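PDB 6CNZ: chorismate mutase from Burkholderia thailandensis, which catalyses the rearrangement of chorismate to prephenate, probably as an all-helical type II (AroQ-class) chorismate mutase. Local coordinates for residues A35-K38 with W39-K43; A81-K84 with Q85-A89; I45-P48 with P49-A52; A108-T111 with R112-D116. All blocks are in the same frame, centred on the assembly; numbering follows the deposited sequence.

Contact 1. Residues A35-K38 with W39-K43; sequences AHWK and WINRK
The carbonyl oxygen Trp37 O is gripped twice by Asn41: the backbone Asn41 N donates to it at 3.0 Å, and the side-chain Asn41 ND2 at 2.7 Å along a nearly straight path (171°). Asn41 reaches back because its CG sits beside its own backbone N (chi1 -68°), which folds the amide over the preceding turn. There it lies flat on one face of the Trp37 indole, the two planes 24° apart. ND2 is over the middle of the bicycle, with Asn41 ND2 to Trp37 CE2 only 3.2 Å, while Asn41 CB stands almost on the normal of the six-membered ring, 4.1 Å from its centroid, a CH-pi contact. Lys43 comes to the ring from its rim: its bent chain runs alongside the indole and ends with Lys43 NZ 3.7 Å from Trp37 CH2, near the ring plane. Ile40 and His36 lie side by side, Ile40 CD1 3.9 Å from His36 NE2, which itself bonds weakly to Gly102 O.

Arg42 has positive phi and ends helix 31-41. Beyond it, Lys43 N bonds to a lone pair of Lys38 O at 3.2 Å, like the wide bond of a Schellman motif, though that motif's second bond is not made; Arg42 N gives Lys38 O a weak bond as well. The ammonium of Lys38 turns to Ile45 O and, weakly, to Gln87 OE1. Near the helix end, Lys38 O and Ile40 O thus receive Lys43 N and Arg42 NH1 (2.8 Å from Ile40 O), while Trp37 O gains a second donor whose amide, bonded and stacked, probably rotates little.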
ATOM      1  N   ALA A  35      -5.215   6.013  14.367  1.00 25.22           N
ATOM      2  CA  ALA A  35      -4.815   6.898  15.453  1.00 22.54           C
ATOM      3  C   ALA A  35      -5.592   8.201  15.401  1.00 22.01           C
ATOM      4  O   ALA A  35      -6.101   8.676  16.424  1.00 21.28           O
ATOM      5  CB  ALA A  35      -3.309   7.178  15.381  1.00 19.08           C
ATOM      6  N   HIS A  36      -5.674   8.799  14.210  1.00 24.84           N
ATOM      7  CA  HIS A  36      -6.399  10.054  14.023  1.00 23.52           C
ATOM      8  C   HIS A  36      -7.859   9.924  14.478  1.00 26.58           C
ATOM      9  O   HIS A  36      -8.370  10.762  15.232  1.00 25.82           O
ATOM     10  CB  HIS A  36      -6.283  10.456  12.543  1.00 26.98           C
ATOM     11  CG  HIS A  36      -6.762  11.840  12.218  1.00 31.75           C
ATOM     12  ND1 HIS A  36      -6.644  12.380  10.951  1.00 34.16           N
ATOM     13  CD2 HIS A  36      -7.357  12.793  12.976  1.00 27.55           C
ATOM     14  CE1 HIS A  36      -7.162  13.597  10.939  1.00 34.27           C
ATOM     15  NE2 HIS A  36      -7.600  13.871  12.154  1.00 34.90           N
ATOM     16  N   TRP A  37      -8.539   8.859  14.061  1.00 23.42           N
ATOM     17  CA  TRP A  37      -9.913   8.645  14.521  1.00 26.83           C
ATOM     18  C   TRP A  37      -9.989   8.491  16.042  1.00 30.07           C
ATOM     19  O   TRP A  37     -10.865   9.080  16.695  1.00 30.62           O
ATOM     20  CB  TRP A  37     -10.502   7.419  13.826  1.00 23.38           C
ATOM     21  CG  TRP A  37     -11.946   7.238  14.098  1.00 29.45           C
ATOM     22  CD1 TRP A  37     -12.993   7.764  13.378  1.00 29.00           C
ATOM     23  CD2 TRP A  37     -12.533   6.487  15.173  1.00 34.78           C
ATOM     24  NE1 TRP A  37     -14.185   7.369  13.934  1.00 38.09           N
ATOM     25  CE2 TRP A  37     -13.934   6.591  15.036  1.00 36.06           C
ATOM     26  CE3 TRP A  37     -12.012   5.742  16.234  1.00 41.75           C
ATOM     27  CZ2 TRP A  37     -14.824   5.977  15.928  1.00 47.90           C
ATOM     28  CZ3 TRP A  37     -12.904   5.120  17.124  1.00 45.70           C
ATOM     29  CH2 TRP A  37     -14.290   5.246  16.962  1.00 48.32           C
ATOM     30  N   LYS A  38      -9.069   7.718  16.629  1.00 23.68           N
ATOM     31  CA  LYS A  38      -9.074   7.516  18.086  1.00 25.93           C
ATOM     32  C   LYS A  38      -8.725   8.791  18.848  1.00 25.64           C
ATOM     33  O   LYS A  38      -9.244   9.015  19.948  1.00 23.07           O
ATOM     34  CB  LYS A  38      -8.106   6.390  18.450  1.00 22.02           C
ATOM     35  CG  LYS A  38      -8.598   5.010  17.985  1.00 22.49           C
ATOM     36  CD  LYS A  38      -7.630   3.904  18.397  1.00 24.73           C
ATOM     37  CE  LYS A  38      -8.271   2.511  18.318  1.00 35.78           C
ATOM     38  NZ  LYS A  38      -7.226   1.449  18.125  1.00 47.55           N
ATOM     39  N   TRP A  39      -7.867   9.642  18.267  1.00 24.36           N
ATOM     40  CA  TRP A  39      -7.517  10.921  18.883  1.00 24.31           C
ATOM     41  C   TRP A  39      -8.731  11.837  18.996  1.00 29.85           C
ATOM     42  O   TRP A  39      -8.907  12.542  20.006  1.00 25.06           O
ATOM     43  CB  TRP A  39      -6.421  11.601  18.055  1.00 24.50           C
ATOM     44  CG  TRP A  39      -6.001  12.968  18.559  1.00 28.49           C
ATOM     45  CD1 TRP A  39      -6.459  14.178  18.130  1.00 25.96           C
ATOM     46  CD2 TRP A  39      -5.047  13.243  19.598  1.00 21.70           C
ATOM     47  NE1 TRP A  39      -5.830  15.192  18.815  1.00 28.39           N
ATOM     48  CE2 TRP A  39      -4.964  14.643  19.727  1.00 24.10           C
ATOM     49  CE3 TRP A  39      -4.227  12.436  20.406  1.00 27.05           C
ATOM     50  CZ2 TRP A  39      -4.109  15.265  20.648  1.00 27.44           C
ATOM     51  CZ3 TRP A  39      -3.368  13.055  21.329  1.00 26.82           C
ATOM     52  CH2 TRP A  39      -3.316  14.455  21.434  1.00 28.68           C
ATOM     53  N   ILE A  40      -9.573  11.854  17.964  1.00 26.17           N
ATOM     54  CA  ILE A  40     -10.784  12.675  18.019  1.00 25.95           C
ATOM     55  C   ILE A  40     -11.810  12.053  18.964  1.00 29.93           C
ATOM     56  O   ILE A  40     -12.433  12.747  19.779  1.00 26.11           O
ATOM     57  CB  ILE A  40     -11.349  12.873  16.603  1.00 29.87           C
ATOM     58  CG1 ILE A  40     -10.378  13.717  15.783  1.00 29.20           C
ATOM     59  CG2 ILE A  40     -12.789  13.514  16.641  1.00 29.29           C
ATOM     60  CD1 ILE A  40     -10.830  13.941  14.348  1.00 39.93           C
ATOM     61  N   ASN A  41     -11.972  10.742  18.901  1.00 24.97           N
ATOM     62  CA  ASN A  41     -13.027  10.070  19.635  1.00 36.82           C
ATOM     63  C   ASN A  41     -12.589   9.599  21.012  1.00 27.82           C
ATOM     64  O   ASN A  41     -13.424   9.081  21.759  1.00 27.72           O
ATOM     65  CB  ASN A  41     -13.550   8.893  18.816  1.00 38.90           C
ATOM     66  CG  ASN A  41     -14.277   9.347  17.570  1.00 44.35           C
ATOM     67  OD1 ASN A  41     -15.484   9.593  17.607  1.00 48.40           O
ATOM     68  ND2 ASN A  41     -13.540   9.476  16.448  1.00 35.93           N
ATOM     69  N   ARG A  42     -11.316   9.783  21.361  1.00 27.87           N
ATOM     70  CA  ARG A  42     -10.793   9.411  22.680  1.00 26.97           C
ATOM     71  C   ARG A  42     -11.024   7.930  22.968  1.00 31.05           C
ATOM     72  O   ARG A  42     -11.359   7.544  24.090  1.00 28.94           O
ATOM     73  CB  ARG A  42     -11.401  10.276  23.790  1.00 26.59           C
ATOM     74  CG  ARG A  42     -10.740  11.631  23.981  1.00 30.41           C
ATOM     75  CD  ARG A  42     -11.033  12.598  22.812  1.00 27.01           C
ATOM     76  NE  ARG A  42     -10.728  13.972  23.192  1.00 26.47           N
ATOM     77  CZ  ARG A  42     -11.078  15.051  22.506  1.00 35.06           C
ATOM     78  NH1 ARG A  42     -11.766  14.939  21.370  1.00 25.66           N
ATOM     79  NH2 ARG A  42     -10.740  16.242  22.975  1.00 29.55           N
ATOM     80  N   LYS A  43     -10.895   7.104  21.941  1.00 30.78           N
ATOM     81  CA  LYS A  43     -10.972   5.664  22.165  1.00 30.72           C
ATOM     82  C   LYS A  43      -9.571   5.116  22.422  1.00 26.81           C
ATOM     83  O   LYS A  43      -8.602   5.613  21.845  1.00 28.72           O
ATOM     84  CB  LYS A  43     -11.597   4.954  20.962  1.00 30.24           C
ATOM     85  CG  LYS A  43     -13.148   5.007  20.925  1.00 40.14           C
ATOM     86  CD  LYS A  43     -13.751   3.856  21.701  1.00 43.37           C
ATOM     87  CE  LYS A  43     -15.242   3.749  21.475  1.00 56.52           C
ATOM     88  NZ  LYS A  43     -15.564   3.619  20.030  1.00 61.70           N
TER

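Contact 2. Residues A81-K84 with Q85-A89; sequences AASK and QLQNA
Ser83 and Gln87, one turn apart on helix 69-96, form the tight part of this contact. Gln87 NE2 donates to Ser83 OG at 2.7 Å, short but bent (141°), with the hydroxyl oxygen almost in the amide plane. With Ser83 OG turned away from its own N (chi1 179°) and Gln87 extended, both polar ends come to the same flank of the helix. Beneath them Gln87 CG presses on Ser83 O at 3.2 Å, and the same oxygen accepts the helical bond from Gln87 N at 2.8 Å. The far end of the amide, Gln87 OE1, takes a weak bond from Lys38 NZ. Leu86, next to it, is buried against Leu28 and Ala31.

The exposed Asn88 is the looser part. It bends its amide back to Lys84 O, but Asn88 ND2 only reaches it at 3.1 Å and 131°, a weak supplement to the main-chain bond from Asn88 N at 2.8 Å. Two other residues are tied to neighbouring elements: Lys84 packs its kinked chain on Ile45 and Ser46 and makes a long, weak ion pair with Glu51, and Gln85 OE1 bonds to Thr165 of helix 157-166. Because Gln87 NE2 occupies Ser83 OG as an acceptor, the serine proton could serve another acceptor. Gln87, held firmly at NE2 and weakly at OE1, would probably keep a defined orientation between Ser83 and Lys38.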
ATOM      1  N   ALA A  81       1.127  -5.288  17.496  1.00 31.62           N
ATOM      2  CA  ALA A  81       2.152  -4.564  18.256  1.00 27.70           C
ATOM      3  C   ALA A  81       2.687  -3.367  17.477  1.00 24.76           C
ATOM      4  O   ALA A  81       2.886  -2.281  18.038  1.00 23.49           O
ATOM      5  CB  ALA A  81       3.306  -5.508  18.609  1.00 25.41           C
ATOM      6  N   ALA A  82       2.950  -3.568  16.183  1.00 26.96           N
ATOM      7  CA  ALA A  82       3.502  -2.514  15.334  1.00 31.45           C
ATOM      8  C   ALA A  82       2.505  -1.379  15.146  1.00 27.26           C
ATOM      9  O   ALA A  82       2.875  -0.195  15.191  1.00 23.67           O
ATOM     10  CB  ALA A  82       3.897  -3.097  13.975  1.00 19.91           C
ATOM     11  N   SER A  83       1.236  -1.725  14.931  1.00 23.44           N
ATOM     12  CA  SER A  83       0.196  -0.706  14.807  1.00 24.98           C
ATOM     13  C   SER A  83       0.110   0.132  16.081  1.00 30.86           C
ATOM     14  O   SER A  83       0.144   1.369  16.034  1.00 32.47           O
ATOM     15  CB  SER A  83      -1.146  -1.381  14.497  1.00 24.24           C
ATOM     16  OG  SER A  83      -2.192  -0.435  14.398  1.00 35.35           O
ATOM     17  N   LYS A  84       0.047  -0.527  17.238  1.00 23.30           N
ATOM     18  CA  LYS A  84      -0.105   0.212  18.491  1.00 25.63           C
ATOM     19  C   LYS A  84       1.123   1.068  18.785  1.00 30.47           C
ATOM     20  O   LYS A  84       1.002   2.187  19.290  1.00 33.32           O
ATOM     21  CB  LYS A  84      -0.379  -0.765  19.642  1.00 27.64           C
ATOM     22  CG  LYS A  84      -1.792  -1.318  19.624  1.00 35.81           C
ATOM     23  CD  LYS A  84      -1.923  -2.616  20.415  1.00 45.55           C
ATOM     24  CE  LYS A  84      -1.881  -2.400  21.911  1.00 54.77           C
ATOM     25  NZ  LYS A  84      -2.195  -3.678  22.636  1.00 55.98           N
ATOM     26  N   GLN A  85       2.314   0.542  18.499  1.00 25.58           N
ATOM     27  CA  GLN A  85       3.532   1.329  18.623  1.00 31.24           C
ATOM     28  C   GLN A  85       3.434   2.622  17.813  1.00 26.85           C
ATOM     29  O   GLN A  85       3.698   3.717  18.324  1.00 26.60           O
ATOM     30  CB  GLN A  85       4.714   0.472  18.157  1.00 31.78           C
ATOM     31  CG  GLN A  85       6.092   1.032  18.378  1.00 39.84           C
ATOM     32  CD  GLN A  85       7.131   0.146  17.714  1.00 37.30           C
ATOM     33  OE1 GLN A  85       6.971  -1.073  17.665  1.00 32.62           O
ATOM     34  NE2 GLN A  85       8.161   0.754  17.147  1.00 31.99           N
ATOM     35  N   LEU A  86       3.093   2.507  16.535  1.00 19.75           N
ATOM     36  CA  LEU A  86       2.955   3.693  15.698  1.00 25.15           C
ATOM     37  C   LEU A  86       1.882   4.636  16.248  1.00 25.32           C
ATOM     38  O   LEU A  86       2.096   5.852  16.337  1.00 26.85           O
ATOM     39  CB  LEU A  86       2.627   3.281  14.251  1.00 23.04           C
ATOM     40  CG  LEU A  86       2.557   4.404  13.203  1.00 23.78           C
ATOM     41  CD1 LEU A  86       3.695   5.402  13.395  1.00 25.60           C
ATOM     42  CD2 LEU A  86       2.613   3.840  11.785  1.00 24.22           C
ATOM     43  N   GLN A  87       0.716   4.095  16.619  1.00 26.44           N
ATOM     44  CA  GLN A  87      -0.368   4.951  17.122  1.00 23.78           C
ATOM     45  C   GLN A  87       0.056   5.696  18.382  1.00 24.36           C
ATOM     46  O   GLN A  87      -0.260   6.880  18.551  1.00 24.95           O
ATOM     47  CB  GLN A  87      -1.635   4.130  17.406  1.00 22.46           C
ATOM     48  CG  GLN A  87      -2.297   3.461  16.180  1.00 25.45           C
ATOM     49  CD  GLN A  87      -3.461   2.546  16.588  1.00 30.72           C
ATOM     50  OE1 GLN A  87      -4.347   2.958  17.330  1.00 32.92           O
ATOM     51  NE2 GLN A  87      -3.433   1.293  16.131  1.00 27.70           N
ATOM     52  N   ASN A  88       0.745   5.011  19.296  1.00 25.48           N
ATOM     53  CA  ASN A  88       1.225   5.692  20.491  1.00 27.05           C
ATOM     54  C   ASN A  88       2.233   6.780  20.148  1.00 23.53           C
ATOM     55  O   ASN A  88       2.209   7.863  20.751  1.00 25.59           O
ATOM     56  CB  ASN A  88       1.814   4.686  21.470  1.00 24.60           C
ATOM     57  CG  ASN A  88       0.756   4.124  22.390  1.00 31.78           C
ATOM     58  OD1 ASN A  88       0.158   4.869  23.160  1.00 33.36           O
ATOM     59  ND2 ASN A  88       0.477   2.821  22.277  1.00 27.73           N
ATOM     60  N   ALA A  89       3.116   6.518  19.179  1.00 21.64           N
ATOM     61  CA  ALA A  89       4.056   7.548  18.744  1.00 25.59           C
ATOM     62  C   ALA A  89       3.325   8.764  18.165  1.00 27.40           C
ATOM     63  O   ALA A  89       3.707   9.911  18.432  1.00 26.02           O
ATOM     64  CB  ALA A  89       5.038   6.953  17.721  1.00 24.32           C
TER

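Contact 3. Residues I45-P48 with P49-A52; sequences ISDP and PREA
Hydrogen bonds between Asp47 and Glu51 run both ways. Glu51 N donates to Asp47 O at 2.9 Å, the first regular bond of the helix, and Asp47 N returns a bond of 2.9 Å to Glu51 OE2, which it meets 40° above the carboxylate plane. Glu51 CG stands beside its own backbone N (chi1 -63°) and the chain runs out extended, carrying the carboxylate back over the start of the helix. Further along, Ala52 N bonds to Pro48 O at 2.9 Å. A water lies within hydrogen-bonding distance of both Glu51 OE2 (2.9 Å) and Ile45 O (3.1 Å) and may link loop and helix.

Charge pairing joins Asp47 to Arg50. Arg50 NE forms a salt bridge with Asp47 OD2 at 3.2 Å; the oxygen lies at the edge of the guanidinium, whereas the donor stands well above the carboxylate, the two planes being 72° apart. The other oxygen, Asp47 OD1, accepts a weak, long bond from Arg50 N at 3.5 Å.

Van der Waals contact involves the two prolines, whose rings lie side by side, as the Pro-Pro peptide link imposes. The Asp47 side chain crosses that of Pro49 at about a right angle, Asp47 OD1 lying against Pro49 CD and CG.

Neither proline has an N-H to offer, which leaves Arg50 N as the first backbone donor for the cap. Asp47 is the N-cap of helix 48-64, with Glu51 answering it much as in a capping box, but one residue later than the classical position.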
ATOM      1  N   ILE A  45      -6.077   3.136  22.323  1.00 26.90           N
ATOM      2  CA  ILE A  45      -5.303   2.466  21.285  1.00 28.45           C
ATOM      3  C   ILE A  45      -5.429   0.956  21.422  1.00 30.21           C
ATOM      4  O   ILE A  45      -5.599   0.235  20.430  1.00 29.40           O
ATOM      5  CB  ILE A  45      -3.838   2.938  21.340  1.00 35.43           C
ATOM      6  CG1 ILE A  45      -3.756   4.367  20.795  1.00 24.69           C
ATOM      7  CG2 ILE A  45      -2.912   1.996  20.561  1.00 28.37           C
ATOM      8  CD1 ILE A  45      -2.429   5.036  21.009  1.00 27.93           C
ATOM      9  N   SER A  46      -5.402   0.461  22.654  1.00 29.89           N
ATOM     10  CA  SER A  46      -5.517  -0.964  22.897  1.00 35.38           C
ATOM     11  C   SER A  46      -6.986  -1.361  22.926  1.00 33.23           C
ATOM     12  O   SER A  46      -7.800  -0.723  23.603  1.00 36.60           O
ATOM     13  CB  SER A  46      -4.818  -1.326  24.210  1.00 41.45           C
ATOM     14  OG  SER A  46      -5.309  -2.535  24.752  1.00 48.29           O
ATOM     15  N   ASP A  47      -7.319  -2.432  22.208  1.00 35.05           N
ATOM     16  CA  ASP A  47      -8.690  -2.935  22.123  1.00 37.26           C
ATOM     17  C   ASP A  47      -8.666  -4.453  22.253  1.00 43.48           C
ATOM     18  O   ASP A  47      -8.813  -5.177  21.263  1.00 41.40           O
ATOM     19  CB  ASP A  47      -9.341  -2.488  20.812  1.00 39.52           C
ATOM     20  CG  ASP A  47     -10.825  -2.790  20.756  1.00 46.78           C
ATOM     21  OD1 ASP A  47     -11.332  -3.548  21.622  1.00 44.58           O
ATOM     22  OD2 ASP A  47     -11.479  -2.250  19.837  1.00 44.80           O
ATOM     23  N   PRO A  48      -8.524  -4.965  23.480  1.00 47.93           N
ATOM     24  CA  PRO A  48      -8.304  -6.419  23.698  1.00 44.87           C
ATOM     25  C   PRO A  48      -9.326  -7.298  22.993  1.00 41.70           C
ATOM     26  O   PRO A  48      -8.936  -8.269  22.326  1.00 45.08           O
ATOM     27  CB  PRO A  48      -8.400  -6.572  25.227  1.00 46.75           C
ATOM     28  CG  PRO A  48      -8.062  -5.228  25.769  1.00 41.79           C
ATOM     29  CD  PRO A  48      -8.517  -4.207  24.747  1.00 45.28           C
ATOM     30  N   PRO A  49     -10.635  -7.038  23.116  1.00 45.26           N
ATOM     31  CA  PRO A  49     -11.586  -7.947  22.455  1.00 48.61           C
ATOM     32  C   PRO A  49     -11.508  -7.911  20.934  1.00 46.56           C
ATOM     33  O   PRO A  49     -11.691  -8.957  20.295  1.00 43.81           O
ATOM     34  CB  PRO A  49     -12.955  -7.477  22.978  1.00 50.07           C
ATOM     35  CG  PRO A  49     -12.762  -6.073  23.319  1.00 55.64           C
ATOM     36  CD  PRO A  49     -11.349  -5.949  23.815  1.00 53.21           C
ATOM     37  N   ARG A  50     -11.219  -6.756  20.328  1.00 43.25           N
ATOM     38  CA  ARG A  50     -11.085  -6.727  18.874  1.00 42.10           C
ATOM     39  C   ARG A  50      -9.809  -7.425  18.424  1.00 40.92           C
ATOM     40  O   ARG A  50      -9.798  -8.114  17.398  1.00 39.64           O
ATOM     41  CB  ARG A  50     -11.103  -5.292  18.356  1.00 35.97           C
ATOM     42  CG  ARG A  50     -10.723  -5.184  16.870  1.00 36.37           C
ATOM     43  CD  ARG A  50     -10.952  -3.784  16.323  1.00 37.72           C
ATOM     44  NE  ARG A  50     -12.187  -3.213  16.851  1.00 47.03           N
ATOM     45  CZ  ARG A  50     -13.390  -3.373  16.299  1.00 58.43           C
ATOM     46  NH1 ARG A  50     -13.524  -4.087  15.183  1.00 58.44           N
ATOM     47  NH2 ARG A  50     -14.461  -2.820  16.864  1.00 59.10           N
ATOM     48  N   GLU A  51      -8.723  -7.257  19.182  1.00 40.07           N
ATOM     49  CA  GLU A  51      -7.471  -7.933  18.851  1.00 34.96           C
ATOM     50  C   GLU A  51      -7.637  -9.445  18.918  1.00 42.51           C
ATOM     51  O   GLU A  51      -7.306 -10.166  17.967  1.00 39.19           O
ATOM     52  CB  GLU A  51      -6.367  -7.448  19.797  1.00 33.30           C
ATOM     53  CG  GLU A  51      -6.085  -5.947  19.632  1.00 36.16           C
ATOM     54  CD  GLU A  51      -5.165  -5.347  20.704  1.00 45.06           C
ATOM     55  OE1 GLU A  51      -4.329  -6.074  21.283  1.00 39.21           O
ATOM     56  OE2 GLU A  51      -5.283  -4.126  20.960  1.00 48.31           O
ATOM     57  N   ALA A  52      -8.176  -9.941  20.036  1.00 47.93           N
ATOM     58  CA  ALA A  52      -8.346 -11.375  20.228  1.00 50.00           C
ATOM     59  C   ALA A  52      -9.246 -11.976  19.162  1.00 49.91           C
ATOM     60  O   ALA A  52      -9.041 -13.126  18.744  1.00 45.21           O
ATOM     61  CB  ALA A  52      -8.916 -11.651  21.624  1.00 47.85           C
TER
HETATM   62  O   HOH W   1      -5.816  -2.323  18.697  1.00 51.41           O

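Contact 4. Residues A108-T111 with R112-D116; sequences ATST and RPQLD. With NO3 (nitrate ion), chain H.
Pro113 marks a proline kink near the start of helix 107-129, just after a wider pi-type turn at 108-111. Its ring fits as a knob among Ala108, Thr109, Ser110 and Thr111. Pro113 CD rests 3.3 Å from Ala108 O, and having no N-H the proline makes no bond to the preceding turn.

Gln114 makes up for the disturbed pattern from its side chain. Gln114 NE2 donates to Ser110 O at 2.9 Å, nearly straight (172°), from 57° above the carbonyl plane. Its CG lies beside the backbone N (chi1 -64°) and the chain then extends, which lays the amide back along the preceding turn. Gln114 N itself turns to Thr111 O, weakly. Regular bonding resumes with Leu115 N, 3.1 Å from Thr111 O.

Arg112 leaves the helix on another side, bending at chi3 to meet a nitrate, probably from the crystallisation liquor, with the edge of its guanidinium. Arg112 NE (3.0 Å) and Arg112 NH2 (2.9 Å) both donate to nitrate O3, and Arg112 NH2 adds a weak bond to nitrate O1 at 3.3 Å. The methyl Leu115 CD1 comes to 3.9 Å from nitrate O2. Arg50 lies close to Arg112, its aliphatic CD nearest the nitrate; the gathering of basic groups is consistent with an anion-accepting pocket.

Thr111 packs on Pro33 and Val34 of helix 31-41, and Leu115 on Val34, while Thr109 and Ser110 reach the second subunit, at its Gly102 and Pro105.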
ATOM      1  N   ALA A 108     -15.065   2.885  10.711  1.00 38.88           N
ATOM      2  CA  ALA A 108     -15.891   1.724  10.383  1.00 39.81           C
ATOM      3  C   ALA A 108     -16.049   1.540   8.877  1.00 40.75           C
ATOM      4  O   ALA A 108     -16.010   0.411   8.379  1.00 42.45           O
ATOM      5  CB  ALA A 108     -17.272   1.852  11.045  1.00 37.30           C
ATOM      6  N   THR A 109     -16.278   2.621   8.136  1.00 41.31           N
ATOM      7  CA  THR A 109     -16.600   2.476   6.722  1.00 44.55           C
ATOM      8  C   THR A 109     -15.425   2.788   5.809  1.00 42.72           C
ATOM      9  O   THR A 109     -15.463   2.420   4.628  1.00 39.98           O
ATOM     10  CB  THR A 109     -17.797   3.367   6.328  1.00 45.82           C
ATOM     11  OG1 THR A 109     -17.456   4.754   6.467  1.00 42.07           O
ATOM     12  CG2 THR A 109     -19.023   3.059   7.195  1.00 45.68           C
ATOM     13  N   SER A 110     -14.384   3.444   6.310  1.00 33.28           N
ATOM     14  CA  SER A 110     -13.231   3.739   5.474  1.00 33.30           C
ATOM     15  C   SER A 110     -11.997   2.948   5.897  1.00 38.92           C
ATOM     16  O   SER A 110     -11.430   2.196   5.093  1.00 37.97           O
ATOM     17  CB  SER A 110     -12.950   5.251   5.483  1.00 34.29           C
ATOM     18  OG  SER A 110     -11.832   5.582   4.669  1.00 37.67           O
ATOM     19  N   THR A 111     -11.555   3.076   7.148  1.00 32.05           N
ATOM     20  CA  THR A 111     -10.261   2.494   7.487  1.00 29.78           C
ATOM     21  C   THR A 111     -10.350   0.979   7.713  1.00 34.87           C
ATOM     22  O   THR A 111      -9.566   0.206   7.147  1.00 27.91           O
ATOM     23  CB  THR A 111      -9.677   3.209   8.706  1.00 30.20           C
ATOM     24  OG1 THR A 111      -9.581   4.620   8.437  1.00 33.48           O
ATOM     25  CG2 THR A 111      -8.295   2.669   9.012  1.00 23.51           C
ATOM     26  N   ARG A 112     -11.303   0.527   8.521  1.00 27.79           N
ATOM     27  CA  ARG A 112     -11.350  -0.898   8.848  1.00 32.62           C
ATOM     28  C   ARG A 112     -11.586  -1.827   7.652  1.00 34.85           C
ATOM     29  O   ARG A 112     -11.030  -2.938   7.664  1.00 41.14           O
ATOM     30  CB  ARG A 112     -12.409  -1.143   9.928  1.00 41.31           C
ATOM     31  CG  ARG A 112     -12.442  -2.575  10.421  1.00 59.23           C
ATOM     32  CD  ARG A 112     -13.219  -2.673  11.715  1.00 68.57           C
ATOM     33  NE  ARG A 112     -12.542  -1.993  12.820  1.00 70.52           N
ATOM     34  CZ  ARG A 112     -13.173  -1.299  13.765  1.00 72.64           C
ATOM     35  NH1 ARG A 112     -14.503  -1.170  13.740  1.00 70.31           N
ATOM     36  NH2 ARG A 112     -12.473  -0.726  14.738  1.00 69.28           N
ATOM     37  N   PRO A 113     -12.374  -1.477   6.628  1.00 31.98           N
ATOM     38  CA  PRO A 113     -12.433  -2.364   5.452  1.00 35.17           C
ATOM     39  C   PRO A 113     -11.084  -2.551   4.777  1.00 37.92           C
ATOM     40  O   PRO A 113     -10.801  -3.641   4.266  1.00 37.68           O
ATOM     41  CB  PRO A 113     -13.435  -1.659   4.532  1.00 37.42           C
ATOM     42  CG  PRO A 113     -14.287  -0.865   5.445  1.00 38.76           C
ATOM     43  CD  PRO A 113     -13.355  -0.383   6.523  1.00 32.59           C
ATOM     44  N   GLN A 114     -10.242  -1.517   4.757  1.00 29.30           N
ATOM     45  CA  GLN A 114      -8.912  -1.667   4.176  1.00 33.59           C
ATOM     46  C   GLN A 114      -8.051  -2.594   5.031  1.00 33.05           C
ATOM     47  O   GLN A 114      -7.296  -3.429   4.509  1.00 26.32           O
ATOM     48  CB  GLN A 114      -8.250  -0.292   4.039  1.00 34.19           C
ATOM     49  CG  GLN A 114      -8.946   0.690   3.083  1.00 42.05           C
ATOM     50  CD  GLN A 114      -8.297   2.080   3.115  1.00 45.17           C
ATOM     51  OE1 GLN A 114      -7.262   2.307   2.489  1.00 42.25           O
ATOM     52  NE2 GLN A 114      -8.897   3.004   3.861  1.00 38.73           N
ATOM     53  N   LEU A 115      -8.151  -2.454   6.349  1.00 34.14           N
ATOM     54  CA  LEU A 115      -7.445  -3.355   7.248  1.00 32.35           C
ATOM     55  C   LEU A 115      -7.897  -4.792   7.055  1.00 36.86           C
ATOM     56  O   LEU A 115      -7.073  -5.716   7.072  1.00 35.13           O
ATOM     57  CB  LEU A 115      -7.667  -2.912   8.687  1.00 24.44           C
ATOM     58  CG  LEU A 115      -6.897  -1.678   9.142  1.00 28.74           C
ATOM     59  CD1 LEU A 115      -7.395  -1.244  10.523  1.00 28.33           C
ATOM     60  CD2 LEU A 115      -5.369  -1.975   9.153  1.00 24.06           C
ATOM     61  N   ASP A 116      -9.212  -5.005   6.866  1.00 33.06           N
ATOM     62  CA  ASP A 116      -9.723  -6.365   6.769  1.00 38.07           C
ATOM     63  C   ASP A 116      -9.265  -7.043   5.480  1.00 39.37           C
ATOM     64  O   ASP A 116      -8.885  -8.216   5.502  1.00 37.46           O
ATOM     65  CB  ASP A 116     -11.254  -6.376   6.883  1.00 49.25           C
ATOM     66  CG  ASP A 116     -11.753  -5.999   8.291  1.00 57.73           C
ATOM     67  OD1 ASP A 116     -10.976  -6.088   9.274  1.00 54.36           O
ATOM     68  OD2 ASP A 116     -12.940  -5.622   8.415  1.00 59.83           O
TER
HETATM   69  N   NO3 H 302      -8.928  -1.086  14.695  1.00 69.00           N
HETATM   70  O1  NO3 H 302      -9.308  -0.472  15.737  1.00 68.71           O
HETATM   71  O2  NO3 H 302      -7.683  -1.208  14.462  1.00 73.54           O
HETATM   72  O3  NO3 H 302      -9.784  -1.585  13.902  1.00 66.87           O

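How the contacts relate
Contacts 1, 3 and 4 meet round one nitrate. Arg112 of contact 4 binds it. Arg50 of contact 3 approaches with its aliphatic chain, Arg50 CD lying 3.5 Å from nitrate O3, and Lys38 NZ of contact 1 is 3.7 Å from nitrate O1. Arg50 NH1 lies 3.1 Å from Arg112 CZ. This basic cluster is consistent with the carboxylate-binding pocket of type II chorismate mutases. Contact 2 supplies the helix behind it, joined to contacts 1 and 3 through Lys38 and Lys84; Asn88 OD1 also packs 3.4 Å from Ile45 CD1. The side chain of Ser83 in contact 2 lies about 4 Å from a different nitrate. Contacts 2 and 4, centres 17 Å apart, do not touch.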